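Local atomic coordinates of RE68036p (Drosophila melanogaster, PDB entry 1SQH), a protein that is of uncharacterised function but has acetyltransferase-like sequence regions and may act as a glycine N-acyltransferase. Residues N33-L38 with S92-S97; L124-L129 with N294-L299; N229-L234 with T269-A274. All coordinates share one frame; numbering follows the deposited sequence.

In the fold
From the N terminus, interaction 1 comes first: the start of helix 34-51 comes back into contact with strand 91-96, closing a loop of 53 residues. Interaction 2 opens after that loop is complete and spans 164 residues, bringing the C-terminal strand 289-299 alongside strand 123-128. Interaction 3 is nested within this long loop and joins the turn before strand 234-239 to strand 268-273. No two contacts cross, yet all reach the same mixed sheet and touch one another. S94 of interaction 1 bonds N126 of interaction 2, F34 meets W271, and W271 meets W296, so the N-terminal helix, sheet centre and sheet edge are linked.

Interaction 1 of 3, residues N33-L38 with S92-S97; sequences NFHYLL and SVSFFS
H35 and F96 meet because their first torsions send them toward each other. In H35, CG lies anti to the carbonyl carbon (chi1 -75°), which swings the imidazole off the first turn of the helix toward the strand; in F96, CG lies anti to the backbone N (chi1 -161°), which carries the phenyl across the imidazole. The F96 methylene packs over the imidazole face: its CB stands 3.8 Å from the H35 ring centroid and only 12° off the ring normal, a CH-pi contact. The two rings themselves are turned obliquely, and H35 NE2 comes within 3.5 Å of F96 CD1. On the edge of the imidazole, near its plane, S94 OG lies 4.0 Å from H35 CE1. Next to it, L38 extends one methyl, CD2, to 3.5 Å from the same S94 OG. No hydrogen bond joins the two segments; H35 ND1 and S94 OG find their partners outside them: Y82 OH bonds both, while S94 OG also takes N126 ND2. This is helix-on-sheet packing of an alpha/beta fold, with the axes of 34-38 and 92-96 10.3 Å apart at their closest; S94 and F96 face the helix and F95 turns away from it. N33 is the N-cap of the helix; its OD1 accepts from Y36 N at 2.9 Å on an in-plane lone pair and more weakly from H35 N. An alanine in place of H35 is likely to deprive F96 CB of the face it rests on and Y82 OH of one of its bonding partners. Y25 of helix 15-29 touches both H35 and F96.

Interaction 2 of 3, residues L124-L129 with N294-L299; sequences LTNVDL and NEWIKL
T125 and N126 lie across one face of the W296 indole, so the peptide between them covers the ring. T125 CA stands 3.9 Å from the centroid of the five-membered ring and 10° off its normal, a CH-pi contact, while N126 N sits over the same face, displaced toward the rim. T125 CG2, anti to its carbonyl carbon, reaches W296 NE1 at 3.4 Å; OG1, placed between the backbone N and carbonyl carbon, bonds N126 OD1 at 2.8 Å from above the amide plane, with V93 O of strand 91-96 as a further partner. That amide is turned 70° from the indole, and N126 CB comes within 3.8 Å of W296 CH2.

L124, V127, E295 and I297 point to the other face of the sheet. L124 and I297 cross obliquely, L124 CB lying 3.8 Å from I297 CB. L124 CD2 extends to L299 CD1. Backbone bonds fix the pairing: L124 and I297 form one antiparallel hydrogen-bonded pair, V127 and E295 another, with V127 N reaching E295 O at 2.9 Å (163° at the hydrogen). L124 to V127 is three steps along one strand, but I297 to E295 is two along the other, the one-residue shift of a beta bulge. It coincides with the corner that the chain turns at N126. Beyond it, a water joins D128 OD1, at 2.8 Å, to N294 OD1 by a weaker bond.

E295 has its carboxylate held by K136 of helix 129-141 and Q151. That helix also covers L124 and I297 through V135, while D128 OD2 caps its start at G130 N. Strand 289-299, most of it in the FR47-like region, thus lies between strands 123-128 and 147-157, antiparallel to both, in the sheet that includes the N-terminal strands.

Interaction 3 of 3, residues N229-L234 with T269-A274; sequences NDFSGL and TAWIVA
L234 and T269 join the backbones of the two segments with a single hydrogen bond, L234 N to T269 O at 2.7 Å, nearly straight at 166°. The touching parts, 231-234 and 269-271, run 88° apart, so the chains meet briefly. One step on, L234 O and W271 N are 4.3 Å apart, and a water bridges them, accepting from the backbone N of W271 and donating to L234 O. G233 CA comes within 3.4 Å of T269 O, a CA-H...O contact; with the backbone as it is, a CB at G233 would fall too close to that oxygen.

N229 shapes the turn. Its OD1 accepts from F231 N at 2.9 Å, an Asx turn, and from G233 N at 2.7 Å, the two donors arriving from opposite faces of the amide plane. Anti to its carbonyl carbon, F231 CG holds the phenyl where W271 can present its edge: the planes stand at 67° in an edge-to-face stack, with W271 NE1 over the phenyl face and 3.3 Å from F231 CE1. T269 OG1 is held by two waters, accepting from one that is also bonded to N229 ND2 and donating to another that bonds F231 O. L234 CB and A270 CB meet at 4.2 Å, with L283 of helix 277-286 touching both side chains.

Strand 234-239, helix 248-263 and strand 268-273 follow in order, consistent with the beta-alpha-beta unit of GNAT acetyltransferases, whose two strands begin side by side and then splay. The lone direct backbone bond, with L234 O and W271 N already apart, is consistent with the start of such a divergence.

Interaction 1 of 3, residues N33-L38 with S92-S97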
loop_
_atom_site.group_PDB
_atom_site.type_symbol
_atom_site.label_atom_id
_atom_site.label_comp_id
_atom_site.label_asym_id
_atom_site.label_seq_id
_atom_site.Cartn_x
_atom_site.Cartn_y
_atom_site.Cartn_z
ATOM N N ASN A 33 11.375 2.457 6.889
ATOM C CA ASN A 33 10.743 1.158 7.086
ATOM C C ASN A 33 9.285 1.119 6.601
ATOM O O ASN A 33 8.479 1.985 6.940
ATOM C CB ASN A 33 10.849 0.796 8.563
ATOM C CG ASN A 33 10.174 -0.496 8.881
ATOM O OD1 ASN A 33 8.973 -0.525 9.174
ATOM N ND2 ASN A 33 10.932 -1.592 8.815
ATOM N N PHE A 34 8.945 0.102 5.814
ATOM C CA PHE A 34 7.602 -0.016 5.263
ATOM C C PHE A 34 6.459 -0.247 6.246
ATOM O O PHE A 34 5.314 0.128 5.965
ATOM C CB PHE A 34 7.590 -1.089 4.180
ATOM C CG PHE A 34 8.149 -0.618 2.869
ATOM C CD1 PHE A 34 7.308 -0.087 1.892
ATOM C CD2 PHE A 34 9.516 -0.665 2.624
ATOM C CE1 PHE A 34 7.821 0.392 0.680
ATOM C CE2 PHE A 34 10.043 -0.193 1.420
ATOM C CZ PHE A 34 9.198 0.336 0.448
ATOM N N HIS A 35 6.739 -0.866 7.385
ATOM C CA HIS A 35 5.684 -1.073 8.356
ATOM C C HIS A 35 5.436 0.254 9.032
ATOM O O HIS A 35 4.294 0.591 9.364
ATOM C CB HIS A 35 6.070 -2.168 9.348
ATOM C CG HIS A 35 5.982 -3.536 8.750
ATOM N ND1 HIS A 35 4.779 -4.174 8.541
ATOM C CD2 HIS A 35 6.930 -4.313 8.174
ATOM C CE1 HIS A 35 4.989 -5.285 7.855
ATOM N NE2 HIS A 35 6.285 -5.391 7.618
ATOM N N TYR A 36 6.500 1.029 9.211
ATOM C CA TYR A 36 6.331 2.348 9.792
ATOM C C TYR A 36 5.482 3.178 8.819
ATOM O O TYR A 36 4.563 3.893 9.232
ATOM C CB TYR A 36 7.687 3.037 9.982
ATOM C CG TYR A 36 7.561 4.541 10.074
ATOM C CD1 TYR A 36 7.090 5.150 11.237
ATOM C CD2 TYR A 36 7.859 5.354 8.975
ATOM C CE1 TYR A 36 6.916 6.525 11.315
ATOM C CE2 TYR A 36 7.689 6.738 9.040
ATOM C CZ TYR A 36 7.218 7.318 10.217
ATOM O OH TYR A 36 7.069 8.686 10.302
ATOM N N LEU A 37 5.793 3.074 7.526
ATOM C CA LEU A 37 5.072 3.837 6.508
ATOM C C LEU A 37 3.594 3.479 6.489
ATOM O O LEU A 37 2.733 4.359 6.385
ATOM C CB LEU A 37 5.712 3.617 5.133
ATOM C CG LEU A 37 7.070 4.342 5.069
ATOM C CD1 LEU A 37 7.825 4.037 3.780
ATOM C CD2 LEU A 37 6.805 5.842 5.200
ATOM N N LEU A 38 3.312 2.183 6.608
ATOM C CA LEU A 38 1.952 1.680 6.636
ATOM C C LEU A 38 1.223 2.273 7.847
ATOM O O LEU A 38 0.108 2.788 7.718
ATOM C CB LEU A 38 1.989 0.149 6.703
ATOM C CG LEU A 38 0.801 -0.718 7.138
ATOM C CD1 LEU A 38 -0.510 -0.044 6.835
ATOM C CD2 LEU A 38 0.908 -2.066 6.416
ATOM N N SER A 92 -7.576 -8.053 3.504
ATOM C CA SER A 92 -6.137 -7.941 3.313
ATOM C C SER A 92 -5.494 -7.981 4.689
ATOM O O SER A 92 -5.954 -7.306 5.613
ATOM C CB SER A 92 -5.792 -6.634 2.604
ATOM O OG SER A 92 -6.275 -6.647 1.272
ATOM N N VAL A 93 -4.441 -8.783 4.817
ATOM C CA VAL A 93 -3.746 -8.932 6.084
ATOM C C VAL A 93 -2.280 -8.534 5.993
ATOM O O VAL A 93 -1.580 -8.871 5.036
ATOM C CB VAL A 93 -3.807 -10.405 6.599
ATOM C CG1 VAL A 93 -3.197 -10.503 7.983
ATOM C CG2 VAL A 93 -5.244 -10.897 6.628
ATOM N N SER A 94 -1.835 -7.791 6.997
ATOM C CA SER A 94 -0.444 -7.364 7.102
ATOM C C SER A 94 -0.003 -7.768 8.498
ATOM O O SER A 94 -0.812 -7.772 9.425
ATOM C CB SER A 94 -0.310 -5.843 6.955
ATOM O OG SER A 94 1.037 -5.444 7.161
ATOM N N PHE A 95 1.268 -8.110 8.654
ATOM C CA PHE A 95 1.768 -8.501 9.962
ATOM C C PHE A 95 3.288 -8.489 10.032
ATOM O O PHE A 95 3.976 -8.618 9.019
ATOM C CB PHE A 95 1.247 -9.892 10.328
ATOM C CG PHE A 95 1.638 -10.963 9.348
ATOM C CD1 PHE A 95 2.903 -11.540 9.387
ATOM C CD2 PHE A 95 0.743 -11.379 8.364
ATOM C CE1 PHE A 95 3.270 -12.526 8.462
ATOM C CE2 PHE A 95 1.102 -12.361 7.438
ATOM C CZ PHE A 95 2.368 -12.931 7.489
ATOM N N PHE A 96 3.796 -8.327 11.248
ATOM C CA PHE A 96 5.223 -8.317 11.493
ATOM C C PHE A 96 5.505 -8.469 12.975
ATOM O O PHE A 96 4.622 -8.329 13.812
ATOM C CB PHE A 96 5.880 -7.014 11.014
ATOM C CG PHE A 96 7.366 -7.139 10.824
ATOM C CD1 PHE A 96 7.877 -7.728 9.669
ATOM C CD2 PHE A 96 8.253 -6.768 11.838
ATOM C CE1 PHE A 96 9.250 -7.952 9.518
ATOM C CE2 PHE A 96 9.628 -6.986 11.710
ATOM C CZ PHE A 96 10.128 -7.582 10.544
ATOM N N SER A 97 6.759 -8.764 13.272
ATOM C CA SER A 97 7.254 -8.903 14.630
ATOM C C SER A 97 8.744 -9.108 14.462
ATOM O O SER A 97 9.179 -9.680 13.459
ATOM C CB SER A 97 6.649 -10.119 15.340
ATOM O OG SER A 97 7.227 -10.246 16.633
#

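Interaction 2 of 3, residues L124-L129 with N294-L299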
loop_
_atom_site.group_PDB
_atom_site.type_symbol
_atom_site.label_atom_id
_atom_site.label_comp_id
_atom_site.label_asym_id
_atom_site.label_seq_id
_atom_site.Cartn_x
_atom_site.Cartn_y
_atom_site.Cartn_z
ATOM N N LEU A 124 -2.694 -11.544 1.516
ATOM C CA LEU A 124 -1.601 -11.288 2.444
ATOM C C LEU A 124 -0.677 -10.251 1.793
ATOM O O LEU A 124 0.013 -10.551 0.814
ATOM C CB LEU A 124 -0.835 -12.592 2.720
ATOM C CG LEU A 124 -1.395 -13.558 3.782
ATOM C CD1 LEU A 124 -2.914 -13.516 3.798
ATOM C CD2 LEU A 124 -0.875 -14.972 3.522
ATOM N N THR A 125 -0.665 -9.037 2.345
ATOM C CA THR A 125 0.145 -7.939 1.791
ATOM C C THR A 125 1.497 -7.697 2.466
ATOM O O THR A 125 1.660 -7.907 3.673
ATOM C CB THR A 125 -0.648 -6.609 1.825
ATOM O OG1 THR A 125 -0.890 -6.227 3.187
ATOM C CG2 THR A 125 -1.983 -6.765 1.103
ATOM N N ASN A 126 2.458 -7.227 1.678
ATOM C CA ASN A 126 3.809 -6.933 2.170
ATOM C C ASN A 126 4.372 -7.966 3.156
ATOM O O ASN A 126 4.829 -7.610 4.245
ATOM C CB ASN A 126 3.861 -5.519 2.799
ATOM C CG ASN A 126 2.677 -5.227 3.716
ATOM O OD1 ASN A 126 1.574 -4.875 3.254
ATOM N ND2 ASN A 126 2.893 -5.376 5.023
ATOM N N VAL A 127 4.367 -9.236 2.754
ATOM C CA VAL A 127 4.868 -10.321 3.598
ATOM C C VAL A 127 6.377 -10.457 3.508
ATOM O O VAL A 127 6.930 -10.575 2.410
ATOM C CB VAL A 127 4.273 -11.696 3.204
ATOM C CG1 VAL A 127 4.642 -12.731 4.260
ATOM C CG2 VAL A 127 2.769 -11.596 3.029
ATOM N N ASP A 128 7.033 -10.447 4.668
ATOM C CA ASP A 128 8.487 -10.576 4.736
ATOM C C ASP A 128 8.891 -11.934 4.174
ATOM O O ASP A 128 8.187 -12.932 4.371
ATOM C CB ASP A 128 8.954 -10.460 6.186
ATOM C CG ASP A 128 10.458 -10.440 6.312
ATOM O OD1 ASP A 128 11.041 -9.334 6.347
ATOM O OD2 ASP A 128 11.059 -11.534 6.361
ATOM N N LEU A 129 10.019 -11.982 3.474
ATOM C CA LEU A 129 10.479 -13.236 2.885
ATOM C C LEU A 129 10.637 -14.363 3.909
ATOM O O LEU A 129 10.539 -15.538 3.562
ATOM C CB LEU A 129 11.805 -13.015 2.154
ATOM C CG LEU A 129 11.678 -12.086 0.945
ATOM C CD1 LEU A 129 13.047 -11.814 0.338
ATOM C CD2 LEU A 129 10.743 -12.719 -0.076
ATOM N N ASN A 294 9.352 -8.169 -0.866
ATOM C CA ASN A 294 8.260 -8.756 -0.104
ATOM C C ASN A 294 7.345 -9.494 -1.050
ATOM O O ASN A 294 7.425 -9.322 -2.265
ATOM C CB ASN A 294 7.455 -7.656 0.590
ATOM C CG ASN A 294 7.931 -7.373 2.004
ATOM O OD1 ASN A 294 9.071 -7.681 2.368
ATOM N ND2 ASN A 294 7.060 -6.764 2.808
ATOM N N GLU A 295 6.468 -10.318 -0.498
ATOM C CA GLU A 295 5.523 -11.031 -1.339
ATOM C C GLU A 295 4.096 -10.608 -1.028
ATOM O O GLU A 295 3.777 -10.201 0.088
ATOM C CB GLU A 295 5.663 -12.556 -1.174
ATOM C CG GLU A 295 6.650 -13.196 -2.144
ATOM C CD GLU A 295 6.744 -14.710 -1.997
ATOM O OE1 GLU A 295 5.693 -15.379 -1.943
ATOM O OE2 GLU A 295 7.871 -15.239 -1.949
ATOM N N TRP A 296 3.260 -10.653 -2.056
ATOM C CA TRP A 296 1.844 -10.361 -1.921
ATOM C C TRP A 296 1.265 -11.744 -2.201
ATOM O O TRP A 296 1.407 -12.274 -3.304
ATOM C CB TRP A 296 1.398 -9.361 -2.974
ATOM C CG TRP A 296 1.044 -8.019 -2.406
ATOM C CD1 TRP A 296 -0.209 -7.491 -2.273
ATOM C CD2 TRP A 296 1.955 -7.028 -1.903
ATOM N NE1 TRP A 296 -0.138 -6.231 -1.723
ATOM C CE2 TRP A 296 1.178 -5.924 -1.486
ATOM C CE3 TRP A 296 3.351 -6.967 -1.764
ATOM C CZ2 TRP A 296 1.755 -4.761 -0.938
ATOM C CZ3 TRP A 296 3.925 -5.803 -1.214
ATOM C CH2 TRP A 296 3.122 -4.721 -0.813
ATOM N N ILE A 297 0.649 -12.347 -1.194
ATOM C CA ILE A 297 0.113 -13.686 -1.367
ATOM C C ILE A 297 -1.402 -13.703 -1.437
ATOM O O ILE A 297 -2.083 -13.531 -0.424
ATOM C CB ILE A 297 0.570 -14.598 -0.225
ATOM C CG1 ILE A 297 2.099 -14.522 -0.088
ATOM C CG2 ILE A 297 0.131 -16.016 -0.497
ATOM C CD1 ILE A 297 2.679 -15.376 1.029
ATOM N N LYS A 298 -1.924 -13.899 -2.642
ATOM C CA LYS A 298 -3.363 -13.954 -2.845
ATOM C C LYS A 298 -3.833 -15.401 -2.699
ATOM O O LYS A 298 -3.407 -16.280 -3.454
ATOM C CB LYS A 298 -3.705 -13.421 -4.239
ATOM C CG LYS A 298 -5.143 -13.629 -4.688
ATOM C CD LYS A 298 -6.153 -12.958 -3.772
ATOM C CE LYS A 298 -7.561 -13.129 -4.334
ATOM N NZ LYS A 298 -8.633 -12.753 -3.372
ATOM N N LEU A 299 -4.690 -15.639 -1.708
ATOM C CA LEU A 299 -5.253 -16.968 -1.462
ATOM C C LEU A 299 -6.537 -17.100 -2.278
ATOM O O LEU A 299 -7.400 -16.223 -2.220
ATOM C CB LEU A 299 -5.572 -17.138 0.028
ATOM C CG LEU A 299 -4.473 -17.623 0.984
ATOM C CD1 LEU A 299 -3.151 -16.993 0.636
ATOM C CD2 LEU A 299 -4.870 -17.302 2.416
HETATM O O HOH W 1 9.601 -7.075 5.591
#

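Interaction 3 of 3, residues N229-L234 with T269-A274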
loop_
_atom_site.group_PDB
_atom_site.type_symbol
_atom_site.label_atom_id
_atom_site.label_comp_id
_atom_site.label_asym_id
_atom_site.label_seq_id
_atom_site.Cartn_x
_atom_site.Cartn_y
_atom_site.Cartn_z
ATOM N N ASN A 229 -0.157 6.170 -2.651
ATOM C CA ASN A 229 -0.677 4.870 -2.223
ATOM C C ASN A 229 -0.911 4.693 -0.726
ATOM O O ASN A 229 -0.857 5.658 0.041
ATOM C CB ASN A 229 0.230 3.750 -2.754
ATOM C CG ASN A 229 1.567 3.692 -2.054
ATOM O OD1 ASN A 229 1.873 4.510 -1.185
ATOM N ND2 ASN A 229 2.376 2.708 -2.424
ATOM N N ASP A 230 -1.178 3.455 -0.309
ATOM C CA ASP A 230 -1.444 3.187 1.096
ATOM C C ASP A 230 -0.194 3.157 1.979
ATOM O O ASP A 230 -0.237 2.720 3.133
ATOM C CB ASP A 230 -2.277 1.900 1.258
ATOM C CG ASP A 230 -1.770 0.738 0.396
ATOM O OD1 ASP A 230 -0.864 0.931 -0.446
ATOM O OD2 ASP A 230 -2.302 -0.385 0.563
ATOM N N PHE A 231 0.916 3.635 1.425
ATOM C CA PHE A 231 2.175 3.734 2.154
ATOM C C PHE A 231 2.636 5.188 2.005
ATOM O O PHE A 231 3.787 5.527 2.302
ATOM C CB PHE A 231 3.245 2.795 1.572
ATOM C CG PHE A 231 3.048 1.347 1.934
ATOM C CD1 PHE A 231 2.234 0.524 1.157
ATOM C CD2 PHE A 231 3.669 0.812 3.067
ATOM C CE1 PHE A 231 2.034 -0.822 1.499
ATOM C CE2 PHE A 231 3.481 -0.526 3.429
ATOM C CZ PHE A 231 2.661 -1.352 2.640
ATOM N N SER A 232 1.711 6.030 1.539
ATOM C CA SER A 232 1.946 7.460 1.316
ATOM C C SER A 232 2.988 7.699 0.244
ATOM O O SER A 232 3.489 8.816 0.084
ATOM C CB SER A 232 2.371 8.154 2.612
ATOM O OG SER A 232 1.307 8.150 3.542
ATOM N N GLY A 233 3.303 6.635 -0.492
ATOM C CA GLY A 233 4.271 6.708 -1.570
ATOM C C GLY A 233 3.572 6.707 -2.918
ATOM O O GLY A 233 2.421 7.123 -3.023
ATOM N N LEU A 234 4.255 6.221 -3.948
ATOM C CA LEU A 234 3.696 6.186 -5.301
ATOM C C LEU A 234 3.023 4.867 -5.620
ATOM O O LEU A 234 3.469 3.814 -5.171
ATOM C CB LEU A 234 4.790 6.421 -6.350
ATOM C CG LEU A 234 5.221 7.825 -6.782
ATOM C CD1 LEU A 234 5.334 8.752 -5.590
ATOM C CD2 LEU A 234 6.551 7.718 -7.533
ATOM N N THR A 269 8.222 6.063 -1.512
ATOM C CA THR A 269 8.479 4.662 -1.838
ATOM C C THR A 269 7.499 4.225 -2.899
ATOM O O THR A 269 6.598 4.979 -3.267
ATOM C CB THR A 269 8.286 3.720 -0.627
ATOM O OG1 THR A 269 6.912 3.748 -0.225
ATOM C CG2 THR A 269 9.167 4.139 0.548
ATOM N N ALA A 270 7.678 3.006 -3.391
ATOM C CA ALA A 270 6.778 2.448 -4.392
ATOM C C ALA A 270 6.916 0.940 -4.392
ATOM O O ALA A 270 8.022 0.402 -4.257
ATOM C CB ALA A 270 7.101 2.998 -5.773
ATOM N N TRP A 271 5.781 0.264 -4.520
ATOM C CA TRP A 271 5.745 -1.186 -4.577
ATOM C C TRP A 271 5.518 -1.585 -6.032
ATOM O O TRP A 271 4.502 -1.232 -6.619
ATOM C CB TRP A 271 4.596 -1.718 -3.726
ATOM C CG TRP A 271 4.921 -1.843 -2.267
ATOM C CD1 TRP A 271 4.315 -1.189 -1.230
ATOM C CD2 TRP A 271 5.878 -2.730 -1.680
ATOM N NE1 TRP A 271 4.829 -1.623 -0.028
ATOM C CE2 TRP A 271 5.792 -2.569 -0.278
ATOM C CE3 TRP A 271 6.797 -3.651 -2.204
ATOM C CZ2 TRP A 271 6.596 -3.300 0.610
ATOM C CZ3 TRP A 271 7.593 -4.375 -1.325
ATOM C CH2 TRP A 271 7.485 -4.195 0.070
ATOM N N ILE A 272 6.462 -2.309 -6.621
ATOM C CA ILE A 272 6.306 -2.734 -8.008
ATOM C C ILE A 272 6.588 -4.220 -8.152
ATOM O O ILE A 272 7.407 -4.782 -7.418
ATOM C CB ILE A 272 7.263 -1.970 -8.975
ATOM C CG1 ILE A 272 8.713 -2.325 -8.673
ATOM C CG2 ILE A 272 7.036 -0.469 -8.868
ATOM C CD1 ILE A 272 9.709 -1.855 -9.745
ATOM N N VAL A 273 5.899 -4.849 -9.101
ATOM C CA VAL A 273 6.082 -6.267 -9.382
ATOM C C VAL A 273 7.519 -6.442 -9.850
ATOM O O VAL A 273 8.017 -5.638 -10.627
ATOM C CB VAL A 273 5.105 -6.737 -10.471
ATOM C CG1 VAL A 273 5.438 -8.152 -10.893
ATOM C CG2 VAL A 273 3.689 -6.678 -9.933
ATOM N N ALA A 274 8.180 -7.492 -9.374
ATOM C CA ALA A 274 9.582 -7.732 -9.706
ATOM C C ALA A 274 9.891 -7.785 -11.195
ATOM O O ALA A 274 11.018 -7.517 -11.607
ATOM C CB ALA A 274 10.071 -9.019 -9.022
HETATM O O HOH W 2 4.972 2.363 -1.532
HETATM O O HOH W 3 6.194 6.205 0.812
HETATM O O HOH W 4 3.706 1.353 -5.769
#